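Local structure of putative aldehyde dehydrogenase (Burkholderia cenocepacia, 4YWE) at residues T42-T47 / I209-G214; R98-P103 / E184-S189; W157-Q162 / V283-Q288; V253-G258 / S462-E467; F369-A374 / F391-A396. The protein probably oxidises aldehydes to carboxylic acids with NAD or NADP as acceptor, and carries bound calcium and magnesium ions. All blocks are in the same frame, centred on the assembly; numbering follows the deposited sequence.

Contact 1 (T42-T47 / I209-G214); sequences TIARGT and IVTGYG
T211 docks its hydroxyl against the end of strand 38-44: OG1 gives a hydrogen bond to A44 O at 2.6 Å, lying in the carbonyl plane on a lone pair. The torsion chi1 of 58° tucks OG1 between the backbone N and the carbonyl carbon, which turns it to the strand, while the CB of T211 rests 4.1 Å from I43 CB. Next to it two glycines pass closely, G46 and G212, their bare CA atoms 4.4 Å apart. G46 N is bonded weakly to T211 O (2.9 Å), and the same oxygen receives a CA-H...O contact from G46 CA. Water 1 accepts from A44 N and donates to T211 OG1, bridging the strand backbone to the threonine hydroxyl. This side is tight and buried, with I43 also lying against L188 of helix 188-200. The other side is looser and partly open to solvent. There R45 runs extended from CG to NE and Y213 comes edge-on to one face of its guanidinium, CE2 standing 3.6 Å from NE with the planes 88° apart. The ring thus offers its rim and not its face, while R45 NH2 forms a salt bridge with E216. G212 and G214 suit a Rossmann-type strand-turn-helix, consistent with a coenzyme domain, and short polar bonds, one of them weak, fix its turn together with K181 NZ on G212 O.

Contact 2 (R98-P103 / E184-S189); sequences RDTGKP and EDACLS. With CA (calcium ion), chain K.
D99 OD2 is gripped from three directions, by C187 N, L188 N and water 3, at an intrasubunit cation site of the kind known in aldehyde dehydrogenases. The bond from L188 N is nearly straight at 171° and meets the oxygen almost along its C-O axis, at 3.1 Å. C187 N arrives at 2.9 Å on the syn side, 31° out of the carboxylate plane. Both donors lie at the start of helix 188-200, so the carboxylate sits where the helix dipole would be expected to favour its negative charge. Water 3 donates to OD2 as well, and S189 N donates to that water. The other carboxylate oxygen turns to metal: D99 OD1 binds the calcium ion at 2.5 Å. CG anti to the backbone N (chi1 -163°) sets the carboxylate beside D99's own carbonyl, so that OD1 and O, the latter also at 2.5 Å, chelate the ion. D185 O, from the loop between strand 177-182 and helix 188-200, adds a ligand at 2.6 Å, and V32 O together with waters 4 and 5 completes six. One residue in the last turn of helix 89-100 therefore ties the cation to the beginning of another helix, its two carboxylate oxygens doing separate work. Beside the carboxylate, T100 CG2 rests 3.7 Å from A186 CB.

Contact 3 (W157-Q162 / V283-Q288); sequences WNYPMQ and VQNGGQ
N158 and Q288 are joined by an amide-to-carbonyl hydrogen bond: N158 ND2 donates to Q288 O over 3.3 Å, with the acceptor close to the plane of the N158 amide. N285 ND2 grips the same oxygen from within its own loop at 2.8 Å, and the two nitrogens come from opposite faces of the carbonyl plane. N285 ND2 also makes a weak bond to N158 O, which K102 NZ reaches too. Q288 O and N158 O, both buried, are thus each held twice. Placing CG between the backbone N and the carbonyl carbon (chi1 59°) swings the N158 amide over to Q288, and its OD1 accepts weakly from Y159 N. Contacts with rings form the second group. N285 ND2 stands 3.5 Å above one face of the Y159 ring, offset toward the rim, and N285 CB lies 3.3 Å from Y159 OH, a hydroxyl that bonds T289. On the far side of N158 the Q288 side chain crosses W157 at about a right angle, OE1 coming 3.4 Å from CZ3 while it accepts from I332 N. The segment 157-162 carries the Trp-Asn-aromatic-Pro sequence of aldehyde dehydrogenases, and 283-288 forms the first part of the family's cysteine signature; in relatives the asparagine amide helps build the oxyanion hole, and N158 is placed consistently with that role.

Contact 4 (V253-G258 / S462-E467); sequences VTLELG and SGHGRE
H464 folds its imidazole back over strand 253-256: with chi1 at 54°, CG lies between the backbone N and the carbonyl carbon, and the ring comes to rest on L255. L255 CB faces the ring toward its rim, CD1 approaches NE2 to 3.5 Å, and at the ring edge CE1 meets V253 O at 3.1 Å. Their backbones form an antiparallel hydrogen-bonded pair, L255 N to H464 O and H464 N to L255 O (3.0 Å). L257 N continues the pairing to S462 O, but from well above its carbonyl plane. S462 turns OG beside its backbone N and bonds G258 O at 2.9 Å, the hydroxyl also serving G416 N. L257 lays CD1 on G463, which has no side chain and is a ligand of the bound magnesium ion with G460. Segment 253-258 holds the start of the family's glutamate signature, and E256, its predicted active-site residue, is bent on the other face at chi2 (-79°), so that OE2 comes within 3.7 Å of E467 CG. E467 is extended beyond CG; water 6 and S231 meet its OE2, and T254 CG2 lies 3.9 Å from that oxygen. Strand 463-464 thus edges strand 253-256, which pairs on its other side with strand 229-233; helix 236-246 packs on V253 and L255, helix 160-174 reaches E256 and E467, and H250 of a second subunit touches H464.

Contact 5 (F369-A374 / F391-A396); sequences FYQAPA and FGPVLA
This is a parallel beta bridge flanked by the packed rings of P373 and P393, located where strands 374-376 and 394-400 begin side by side in the eight-stranded mixed sheet. A374 and V394 are the bridged pair, their CA atoms 4.8 Å apart and their side chains on the same face. A374 N donates to P393 O at 2.8 Å, and A374 O accepts from L395 N in a nearly straight bond (172°), so A374 straddles V394 in the usual parallel fashion. Two CA-H...O contacts run beside these bonds, P373 CA to P393 O and V394 CA to A374 O. P393 is the centre of an inverse gamma turn, closed by a weak bond from V394 N to G392 O, and this turn swings the chain into the strand. The P393 ring packs against segment 369-374: CB lies 3.8 Å from P373 CB, the two prolines crossing at about a right angle, and CG comes 3.6 Å from Q371 O. Q371 approaches the same ring with its aliphatic part, CG standing 4.1 Å from P393 CG. With CG anti to the backbone N (chi1 170°) and a bend at chi2, the Q371 chain curls back on its own segment beside helix 334-349. There NE2 donates to A372 O, 2.8 Å away, in the carbonyl plane and on a lone pair.

Overall arrangement
Contacts 1, 2, 3 and 5 form a chain of neighbours. Contact 2 is nested in the loop closed by contact 1, their centres 14 Å apart, and C187 touches both I43 and T211. Contact 3 alternates with contact 2 along the sequence, centres 9 Å apart, joined through K102. Contact 5 meets contact 3, centres 13 Å apart, through F391, whose ring lies against W157. Contact 4 closes a loop around contact 5 and stands apart, about 17 Å between centres from contact 3. It lies in the sheet of strands 207-209 and 253-256, contact 1 at its edge, contact 5 within the other large sheet; contact 3 lies between, consistent with an active site at the domain interface.

Contact 1 (T42-T47 / I209-G214)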
# COMPACT_ATOMS: atom_id res chain seq x y z
N THR A 42 -42.98 -16.30 12.34
CA THR A 42 -42.20 -17.51 12.60
C THR A 42 -41.03 -17.63 11.63
O THR A 42 -41.11 -17.18 10.48
CB THR A 42 -43.06 -18.79 12.49
OG1 THR A 42 -43.66 -18.85 11.19
CG2 THR A 42 -44.15 -18.81 13.55
N ILE A 43 -39.94 -18.24 12.09
CA ILE A 43 -38.80 -18.53 11.23
C ILE A 43 -38.55 -20.03 11.22
O ILE A 43 -38.97 -20.74 12.13
CB ILE A 43 -37.54 -17.77 11.67
CG1 ILE A 43 -37.26 -18.02 13.15
CG2 ILE A 43 -37.69 -16.28 11.39
CD1 ILE A 43 -36.03 -17.30 13.68
N ALA A 44 -37.87 -20.50 10.18
CA ALA A 44 -37.52 -21.91 10.07
C ALA A 44 -36.50 -22.30 11.14
O ALA A 44 -35.49 -21.62 11.32
CB ALA A 44 -36.98 -22.22 8.68
N ARG A 45 -36.77 -23.40 11.84
CA ARG A 45 -35.84 -23.92 12.83
C ARG A 45 -34.76 -24.74 12.13
O ARG A 45 -34.89 -25.96 11.98
CB ARG A 45 -36.57 -24.76 13.88
CG ARG A 45 -35.67 -25.29 14.99
CD ARG A 45 -36.47 -26.04 16.04
NE ARG A 45 -35.62 -26.56 17.10
CZ ARG A 45 -36.07 -27.18 18.19
NH1 ARG A 45 -37.38 -27.35 18.36
NH2 ARG A 45 -35.22 -27.62 19.10
N GLY A 46 -33.70 -24.07 11.71
CA GLY A 46 -32.64 -24.71 10.94
C GLY A 46 -31.82 -25.72 11.70
O GLY A 46 -31.46 -25.51 12.86
N THR A 47 -31.51 -26.83 11.03
CA THR A 47 -30.69 -27.88 11.62
C THR A 47 -29.53 -28.21 10.70
O THR A 47 -29.34 -27.55 9.67
CB THR A 47 -31.52 -29.15 11.90
OG1 THR A 47 -32.19 -29.56 10.70
CG2 THR A 47 -32.55 -28.90 12.99
N ILE A 209 -29.10 -18.06 3.52
CA ILE A 209 -29.53 -17.74 4.87
C ILE A 209 -30.18 -18.95 5.52
O ILE A 209 -31.13 -19.52 4.98
CB ILE A 209 -30.49 -16.54 4.88
CG1 ILE A 209 -30.02 -15.45 3.91
CG2 ILE A 209 -30.65 -15.99 6.29
CD1 ILE A 209 -28.74 -14.77 4.33
N VAL A 210 -29.66 -19.34 6.68
CA VAL A 210 -30.26 -20.43 7.45
C VAL A 210 -30.60 -19.93 8.85
O VAL A 210 -29.72 -19.75 9.69
CB VAL A 210 -29.34 -21.66 7.51
CG1 VAL A 210 -29.97 -22.75 8.37
CG2 VAL A 210 -29.06 -22.18 6.11
N THR A 211 -31.89 -19.71 9.10
CA THR A 211 -32.34 -19.29 10.42
C THR A 211 -32.33 -20.47 11.38
O THR A 211 -32.29 -21.62 10.94
CB THR A 211 -33.76 -18.69 10.37
OG1 THR A 211 -34.67 -19.65 9.82
CG2 THR A 211 -33.78 -17.43 9.52
N GLY A 212 -32.36 -20.20 12.68
CA GLY A 212 -32.36 -21.25 13.67
C GLY A 212 -31.62 -20.90 14.95
O GLY A 212 -31.06 -19.81 15.08
N TYR A 213 -31.63 -21.83 15.90
CA TYR A 213 -30.96 -21.62 17.17
C TYR A 213 -29.44 -21.70 17.01
O TYR A 213 -28.94 -22.40 16.13
CB TYR A 213 -31.42 -22.65 18.21
CG TYR A 213 -32.87 -22.50 18.62
CD1 TYR A 213 -33.30 -21.36 19.29
CD2 TYR A 213 -33.79 -23.50 18.37
CE1 TYR A 213 -34.62 -21.22 19.67
CE2 TYR A 213 -35.11 -23.37 18.75
CZ TYR A 213 -35.52 -22.23 19.40
OH TYR A 213 -36.83 -22.09 19.79
N GLY A 214 -28.73 -20.96 17.85
CA GLY A 214 -27.28 -20.99 17.83
C GLY A 214 -26.71 -22.35 18.15
O GLY A 214 -25.74 -22.79 17.53
O HOH W 1 -36.94 -18.40 8.30
O HOH W 2 -32.49 -24.33 14.74

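Contact 2 (R98-P103 / E184-S189)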
# COMPACT_ATOMS: atom_id res chain seq x y z
N ARG A 98 -39.42 -3.58 14.47
CA ARG A 98 -40.44 -4.46 15.03
C ARG A 98 -39.82 -5.72 15.62
O ARG A 98 -40.35 -6.30 16.58
CB ARG A 98 -41.45 -4.84 13.94
CG ARG A 98 -42.65 -5.63 14.43
CD ARG A 98 -43.61 -5.91 13.28
NE ARG A 98 -44.83 -6.58 13.73
CZ ARG A 98 -45.76 -7.05 12.90
NH1 ARG A 98 -45.62 -6.93 11.59
NH2 ARG A 98 -46.84 -7.65 13.40
N ASP A 99 -38.69 -6.13 15.06
CA ASP A 99 -38.06 -7.39 15.42
C ASP A 99 -37.01 -7.22 16.52
O ASP A 99 -36.87 -8.09 17.39
CB ASP A 99 -37.42 -8.02 14.17
CG ASP A 99 -37.11 -9.49 14.34
OD1 ASP A 99 -37.55 -10.08 15.35
OD2 ASP A 99 -36.43 -10.06 13.46
N THR A 100 -36.29 -6.11 16.49
CA THR A 100 -35.23 -5.86 17.46
C THR A 100 -35.71 -5.00 18.62
O THR A 100 -35.20 -5.12 19.74
CB THR A 100 -34.02 -5.17 16.81
OG1 THR A 100 -34.38 -3.82 16.45
CG2 THR A 100 -33.58 -5.92 15.57
N GLY A 101 -36.68 -4.13 18.35
CA GLY A 101 -37.25 -3.28 19.38
C GLY A 101 -36.74 -1.85 19.39
O GLY A 101 -37.26 -1.01 20.13
N LYS A 102 -35.73 -1.57 18.58
CA LYS A 102 -35.13 -0.24 18.53
C LYS A 102 -36.10 0.78 17.94
O LYS A 102 -36.97 0.43 17.14
CB LYS A 102 -33.82 -0.27 17.73
CG LYS A 102 -33.98 -0.62 16.26
CD LYS A 102 -32.63 -0.75 15.59
CE LYS A 102 -31.81 -1.87 16.22
NZ LYS A 102 -30.42 -1.92 15.70
N PRO A 103 -35.97 2.05 18.36
CA PRO A 103 -36.78 3.14 17.81
C PRO A 103 -36.65 3.27 16.29
O PRO A 103 -35.63 2.87 15.72
CB PRO A 103 -36.22 4.38 18.51
CG PRO A 103 -35.67 3.86 19.79
CD PRO A 103 -35.12 2.50 19.47
N GLU A 184 -31.68 -15.87 16.25
CA GLU A 184 -33.05 -16.34 16.40
C GLU A 184 -33.95 -15.29 17.04
O GLU A 184 -35.17 -15.34 16.92
CB GLU A 184 -33.09 -17.63 17.23
CG GLU A 184 -32.41 -17.54 18.59
CD GLU A 184 -30.93 -17.88 18.53
OE1 GLU A 184 -30.24 -17.42 17.60
OE2 GLU A 184 -30.46 -18.62 19.42
N ASP A 185 -33.34 -14.33 17.73
CA ASP A 185 -34.11 -13.29 18.41
C ASP A 185 -34.47 -12.14 17.48
O ASP A 185 -35.40 -11.39 17.75
CB ASP A 185 -33.33 -12.77 19.62
CG ASP A 185 -33.35 -13.74 20.79
OD1 ASP A 185 -34.46 -14.11 21.23
OD2 ASP A 185 -32.27 -14.15 21.26
N ALA A 186 -33.73 -12.00 16.38
CA ALA A 186 -34.01 -10.99 15.37
C ALA A 186 -33.25 -11.27 14.08
O ALA A 186 -32.02 -11.19 14.05
CB ALA A 186 -33.68 -9.60 15.89
N CYS A 187 -33.97 -11.58 13.01
CA CYS A 187 -33.33 -11.89 11.73
C CYS A 187 -34.24 -11.67 10.53
O CYS A 187 -33.87 -12.02 9.40
CB CYS A 187 -32.82 -13.33 11.73
SG CYS A 187 -34.10 -14.59 11.90
N LEU A 188 -35.42 -11.10 10.75
CA LEU A 188 -36.39 -10.93 9.67
C LEU A 188 -35.91 -9.91 8.63
O LEU A 188 -36.24 -10.03 7.45
CB LEU A 188 -37.75 -10.50 10.23
CG LEU A 188 -38.58 -11.61 10.87
CD1 LEU A 188 -39.98 -11.10 11.19
CD2 LEU A 188 -38.64 -12.83 9.96
N SER A 189 -35.14 -8.92 9.06
CA SER A 189 -34.63 -7.91 8.15
C SER A 189 -33.65 -8.52 7.16
O SER A 189 -33.68 -8.21 5.97
CB SER A 189 -33.96 -6.77 8.92
OG SER A 189 -32.81 -7.23 9.60
CA CA K . -37.77 -10.37 17.78
O HOH W 3 -35.24 -8.29 11.63
O HOH W 4 -37.30 -10.03 20.14
O HOH W 5 -37.89 -12.86 18.26

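Contact 3 (W157-Q162 / V283-Q288)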
# COMPACT_ATOMS: atom_id res chain seq x y z
N TRP A 157 -28.43 -10.32 17.13
CA TRP A 157 -29.76 -9.73 17.07
C TRP A 157 -29.79 -8.21 17.27
O TRP A 157 -30.79 -7.57 16.98
CB TRP A 157 -30.66 -10.38 18.13
CG TRP A 157 -30.00 -10.52 19.47
CD1 TRP A 157 -29.41 -11.65 19.97
CD2 TRP A 157 -29.83 -9.50 20.46
NE1 TRP A 157 -28.90 -11.39 21.22
CE2 TRP A 157 -29.14 -10.08 21.54
CE3 TRP A 157 -30.21 -8.16 20.54
CZ2 TRP A 157 -28.82 -9.36 22.69
CZ3 TRP A 157 -29.88 -7.45 21.68
CH2 TRP A 157 -29.19 -8.05 22.74
N ASN A 158 -28.69 -7.65 17.76
CA ASN A 158 -28.68 -6.24 18.15
C ASN A 158 -28.55 -5.30 16.95
O ASN A 158 -29.15 -4.22 16.94
CB ASN A 158 -27.55 -5.96 19.15
CG ASN A 158 -26.18 -6.32 18.62
OD1 ASN A 158 -26.05 -7.15 17.71
ND2 ASN A 158 -25.15 -5.70 19.18
N TYR A 159 -27.78 -5.70 15.95
CA TYR A 159 -27.72 -4.95 14.69
C TYR A 159 -27.71 -5.91 13.50
O TYR A 159 -26.68 -6.09 12.86
CB TYR A 159 -26.47 -4.06 14.64
CG TYR A 159 -26.44 -2.96 15.67
CD1 TYR A 159 -27.03 -1.72 15.42
CD2 TYR A 159 -25.80 -3.14 16.89
CE1 TYR A 159 -27.00 -0.71 16.36
CE2 TYR A 159 -25.76 -2.13 17.84
CZ TYR A 159 -26.36 -0.92 17.57
OH TYR A 159 -26.32 0.08 18.51
N PRO A 160 -28.86 -6.54 13.22
CA PRO A 160 -28.96 -7.52 12.13
C PRO A 160 -28.48 -6.99 10.78
O PRO A 160 -27.62 -7.61 10.17
CB PRO A 160 -30.46 -7.83 12.08
CG PRO A 160 -30.92 -7.60 13.48
CD PRO A 160 -30.13 -6.42 13.96
N MET A 161 -29.01 -5.86 10.34
CA MET A 161 -28.65 -5.30 9.04
C MET A 161 -27.22 -4.77 8.99
O MET A 161 -26.49 -5.03 8.04
CB MET A 161 -29.62 -4.18 8.65
CG MET A 161 -30.96 -4.67 8.12
SD MET A 161 -31.96 -3.31 7.48
CE MET A 161 -32.15 -2.31 8.95
N GLN A 162 -26.83 -4.01 10.01
CA GLN A 162 -25.52 -3.37 10.02
C GLN A 162 -24.38 -4.39 10.00
O GLN A 162 -23.42 -4.24 9.25
CB GLN A 162 -25.37 -2.45 11.23
CG GLN A 162 -26.15 -1.15 11.13
CD GLN A 162 -25.33 0.04 11.58
OE1 GLN A 162 -24.16 0.16 11.23
NE2 GLN A 162 -25.94 0.92 12.36
N VAL A 283 -27.19 4.99 25.28
CA VAL A 283 -28.65 4.94 25.14
C VAL A 283 -29.04 4.27 23.83
O VAL A 283 -30.07 3.60 23.75
CB VAL A 283 -29.26 6.36 25.27
CG1 VAL A 283 -30.70 6.38 24.80
CG2 VAL A 283 -29.16 6.84 26.71
N GLN A 284 -28.20 4.44 22.81
CA GLN A 284 -28.44 3.85 21.49
C GLN A 284 -28.66 2.35 21.57
O GLN A 284 -27.87 1.63 22.17
CB GLN A 284 -27.27 4.15 20.55
CG GLN A 284 -27.42 3.56 19.16
CD GLN A 284 -26.19 3.79 18.30
OE1 GLN A 284 -25.18 4.32 18.77
NE2 GLN A 284 -26.26 3.38 17.04
N ASN A 285 -29.76 1.89 20.96
CA ASN A 285 -30.14 0.48 20.93
C ASN A 285 -30.25 -0.10 22.34
O ASN A 285 -29.94 -1.27 22.56
CB ASN A 285 -29.13 -0.33 20.11
CG ASN A 285 -29.71 -1.64 19.60
OD1 ASN A 285 -30.90 -1.73 19.29
ND2 ASN A 285 -28.87 -2.67 19.53
N GLY A 286 -30.69 0.72 23.29
CA GLY A 286 -30.84 0.29 24.67
C GLY A 286 -29.56 -0.22 25.30
O GLY A 286 -29.60 -1.09 26.17
N GLY A 287 -28.43 0.31 24.85
CA GLY A 287 -27.14 -0.11 25.36
C GLY A 287 -26.72 -1.49 24.87
O GLY A 287 -25.69 -2.01 25.28
N GLN A 288 -27.53 -2.06 23.99
CA GLN A 288 -27.25 -3.38 23.42
C GLN A 288 -26.32 -3.23 22.22
O GLN A 288 -26.69 -3.52 21.09
CB GLN A 288 -28.55 -4.08 23.03
CG GLN A 288 -29.49 -4.30 24.21
CD GLN A 288 -30.84 -4.86 23.80
OE1 GLN A 288 -31.28 -5.88 24.32
NE2 GLN A 288 -31.50 -4.19 22.86

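Contact 4 (V253-G258 / S462-E467)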
# COMPACT_ATOMS: atom_id res chain seq x y z
N VAL A 253 -11.30 -18.12 12.37
CA VAL A 253 -12.49 -17.43 12.85
C VAL A 253 -12.16 -16.01 13.27
O VAL A 253 -11.24 -15.78 14.05
CB VAL A 253 -13.14 -18.19 14.03
CG1 VAL A 253 -14.37 -17.45 14.53
CG2 VAL A 253 -13.50 -19.61 13.62
N THR A 254 -12.92 -15.05 12.75
CA THR A 254 -12.82 -13.67 13.20
C THR A 254 -13.80 -13.46 14.36
O THR A 254 -14.98 -13.79 14.25
CB THR A 254 -13.11 -12.68 12.07
OG1 THR A 254 -12.08 -12.77 11.08
CG2 THR A 254 -13.17 -11.25 12.61
N LEU A 255 -13.30 -12.92 15.47
CA LEU A 255 -14.11 -12.74 16.66
C LEU A 255 -14.41 -11.27 16.94
O LEU A 255 -13.51 -10.51 17.33
CB LEU A 255 -13.43 -13.36 17.88
CG LEU A 255 -13.27 -14.88 17.90
CD1 LEU A 255 -12.59 -15.32 19.18
CD2 LEU A 255 -14.62 -15.56 17.75
N GLU A 256 -15.66 -10.88 16.75
CA GLU A 256 -16.12 -9.54 17.13
C GLU A 256 -16.99 -9.64 18.38
O GLU A 256 -18.20 -9.78 18.29
CB GLU A 256 -16.90 -8.89 15.99
CG GLU A 256 -16.06 -8.59 14.75
CD GLU A 256 -15.22 -7.33 14.90
OE1 GLU A 256 -15.37 -6.63 15.93
OE2 GLU A 256 -14.42 -7.05 13.99
N LEU A 257 -16.35 -9.57 19.54
CA LEU A 257 -17.04 -9.83 20.80
C LEU A 257 -17.49 -8.55 21.49
O LEU A 257 -17.51 -7.48 20.89
CB LEU A 257 -16.13 -10.65 21.73
CG LEU A 257 -15.47 -11.85 21.04
CD1 LEU A 257 -14.56 -12.59 22.01
CD2 LEU A 257 -16.51 -12.79 20.45
N GLY A 258 -17.86 -8.67 22.76
CA GLY A 258 -18.36 -7.54 23.52
C GLY A 258 -17.27 -6.62 24.03
O GLY A 258 -16.10 -6.79 23.70
N SER A 462 -12.34 -8.90 23.89
CA SER A 462 -13.20 -8.26 22.90
C SER A 462 -13.04 -8.94 21.54
O SER A 462 -13.69 -8.55 20.57
CB SER A 462 -12.88 -6.77 22.79
OG SER A 462 -13.31 -6.06 23.94
N GLY A 463 -12.18 -9.95 21.49
CA GLY A 463 -11.98 -10.72 20.27
C GLY A 463 -10.67 -10.42 19.56
O GLY A 463 -9.71 -9.96 20.17
N HIS A 464 -10.65 -10.69 18.25
CA HIS A 464 -9.48 -10.41 17.43
C HIS A 464 -9.88 -10.34 15.96
O HIS A 464 -10.91 -10.88 15.56
CB HIS A 464 -8.39 -11.46 17.64
CG HIS A 464 -8.85 -12.87 17.44
ND1 HIS A 464 -9.03 -13.42 16.18
CD2 HIS A 464 -9.16 -13.84 18.32
CE1 HIS A 464 -9.44 -14.67 16.31
NE2 HIS A 464 -9.53 -14.95 17.60
N GLY A 465 -9.06 -9.68 15.15
CA GLY A 465 -9.37 -9.48 13.75
C GLY A 465 -10.07 -8.15 13.54
O GLY A 465 -10.52 -7.52 14.50
N ARG A 466 -10.18 -7.73 12.28
CA ARG A 466 -10.79 -6.44 11.97
C ARG A 466 -11.84 -6.57 10.87
O ARG A 466 -11.64 -7.27 9.88
CB ARG A 466 -9.72 -5.43 11.55
CG ARG A 466 -8.71 -5.09 12.64
CD ARG A 466 -9.36 -4.32 13.78
NE ARG A 466 -8.41 -3.99 14.84
CZ ARG A 466 -8.17 -4.77 15.89
NH1 ARG A 466 -8.82 -5.92 16.03
NH2 ARG A 466 -7.29 -4.40 16.81
N GLU A 467 -12.97 -5.88 11.06
CA GLU A 467 -13.98 -5.77 10.02
C GLU A 467 -14.34 -4.30 9.84
O GLU A 467 -13.79 -3.44 10.53
CB GLU A 467 -15.21 -6.62 10.35
CG GLU A 467 -14.89 -8.11 10.46
CD GLU A 467 -16.10 -9.00 10.21
OE1 GLU A 467 -17.23 -8.48 10.20
OE2 GLU A 467 -15.90 -10.22 10.03
O HOH W 6 -13.65 -11.31 8.69
O HOH W 7 -12.62 -8.15 16.99

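Contact 5 (F369-A374 / F391-A396)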
# COMPACT_ATOMS: atom_id res chain seq x y z
N PHE A 369 -40.52 -5.74 27.35
CA PHE A 369 -39.30 -5.86 28.14
C PHE A 369 -38.58 -4.52 28.23
O PHE A 369 -37.52 -4.33 27.63
CB PHE A 369 -38.38 -6.92 27.54
CG PHE A 369 -39.11 -8.12 27.01
CD1 PHE A 369 -39.66 -9.05 27.88
CD2 PHE A 369 -39.26 -8.31 25.65
CE1 PHE A 369 -40.34 -10.16 27.39
CE2 PHE A 369 -39.93 -9.42 25.16
CZ PHE A 369 -40.47 -10.34 26.03
N TYR A 370 -39.16 -3.59 28.98
CA TYR A 370 -38.64 -2.23 29.04
C TYR A 370 -37.69 -2.02 30.21
O TYR A 370 -37.92 -2.50 31.32
CB TYR A 370 -39.80 -1.23 29.12
CG TYR A 370 -40.68 -1.24 27.89
CD1 TYR A 370 -40.33 -0.50 26.77
CD2 TYR A 370 -41.84 -2.00 27.84
CE1 TYR A 370 -41.12 -0.51 25.63
CE2 TYR A 370 -42.64 -2.01 26.71
CZ TYR A 370 -42.27 -1.26 25.61
OH TYR A 370 -43.05 -1.27 24.48
N GLN A 371 -36.61 -1.30 29.94
CA GLN A 371 -35.61 -0.98 30.96
C GLN A 371 -35.11 0.45 30.76
O GLN A 371 -34.48 0.76 29.74
CB GLN A 371 -34.45 -1.97 30.91
CG GLN A 371 -33.26 -1.57 31.78
CD GLN A 371 -33.61 -1.54 33.25
OE1 GLN A 371 -33.90 -2.57 33.86
NE2 GLN A 371 -33.57 -0.35 33.84
N ALA A 372 -35.38 1.31 31.73
CA ALA A 372 -34.95 2.70 31.66
C ALA A 372 -33.44 2.81 31.80
O ALA A 372 -32.83 2.07 32.58
CB ALA A 372 -35.65 3.52 32.74
N PRO A 373 -32.82 3.72 31.04
CA PRO A 373 -31.38 3.97 31.15
C PRO A 373 -31.00 4.39 32.57
O PRO A 373 -31.71 5.18 33.18
CB PRO A 373 -31.14 5.11 30.16
CG PRO A 373 -32.25 4.98 29.17
CD PRO A 373 -33.44 4.53 29.97
N ALA A 374 -29.89 3.86 33.07
CA ALA A 374 -29.50 4.11 34.45
C ALA A 374 -28.10 4.69 34.55
O ALA A 374 -27.17 4.23 33.88
CB ALA A 374 -29.59 2.82 35.26
N PHE A 391 -24.70 -5.02 28.58
CA PHE A 391 -25.55 -5.02 27.38
C PHE A 391 -26.92 -4.44 27.72
O PHE A 391 -27.95 -4.96 27.31
CB PHE A 391 -25.67 -6.42 26.79
CG PHE A 391 -25.33 -6.49 25.33
CD1 PHE A 391 -24.06 -6.18 24.89
CD2 PHE A 391 -26.29 -6.86 24.40
CE1 PHE A 391 -23.74 -6.24 23.55
CE2 PHE A 391 -25.97 -6.92 23.05
CZ PHE A 391 -24.70 -6.61 22.62
N GLY A 392 -26.90 -3.35 28.48
CA GLY A 392 -28.09 -2.60 28.80
C GLY A 392 -27.76 -1.12 28.84
O GLY A 392 -26.60 -0.74 28.71
N PRO A 393 -28.78 -0.27 29.03
CA PRO A 393 -28.56 1.18 29.03
C PRO A 393 -28.01 1.67 30.37
O PRO A 393 -28.57 2.58 30.97
CB PRO A 393 -29.96 1.73 28.77
CG PRO A 393 -30.86 0.73 29.42
CD PRO A 393 -30.19 -0.61 29.26
N VAL A 394 -26.91 1.07 30.82
CA VAL A 394 -26.36 1.38 32.13
C VAL A 394 -24.98 2.01 32.00
O VAL A 394 -24.06 1.42 31.43
CB VAL A 394 -26.29 0.12 33.01
CG1 VAL A 394 -25.86 0.48 34.42
CG2 VAL A 394 -27.63 -0.59 33.02
N LEU A 395 -24.83 3.22 32.53
CA LEU A 395 -23.56 3.92 32.48
C LEU A 395 -22.89 3.96 33.85
O LEU A 395 -23.50 4.39 34.83
CB LEU A 395 -23.76 5.35 31.95
CG LEU A 395 -22.50 6.22 31.89
CD1 LEU A 395 -21.45 5.58 30.98
CD2 LEU A 395 -22.84 7.62 31.43
N ALA A 396 -21.65 3.51 33.91
CA ALA A 396 -20.89 3.52 35.16
C ALA A 396 -19.94 4.71 35.19
O ALA A 396 -19.10 4.87 34.30
CB ALA A 396 -20.12 2.21 35.33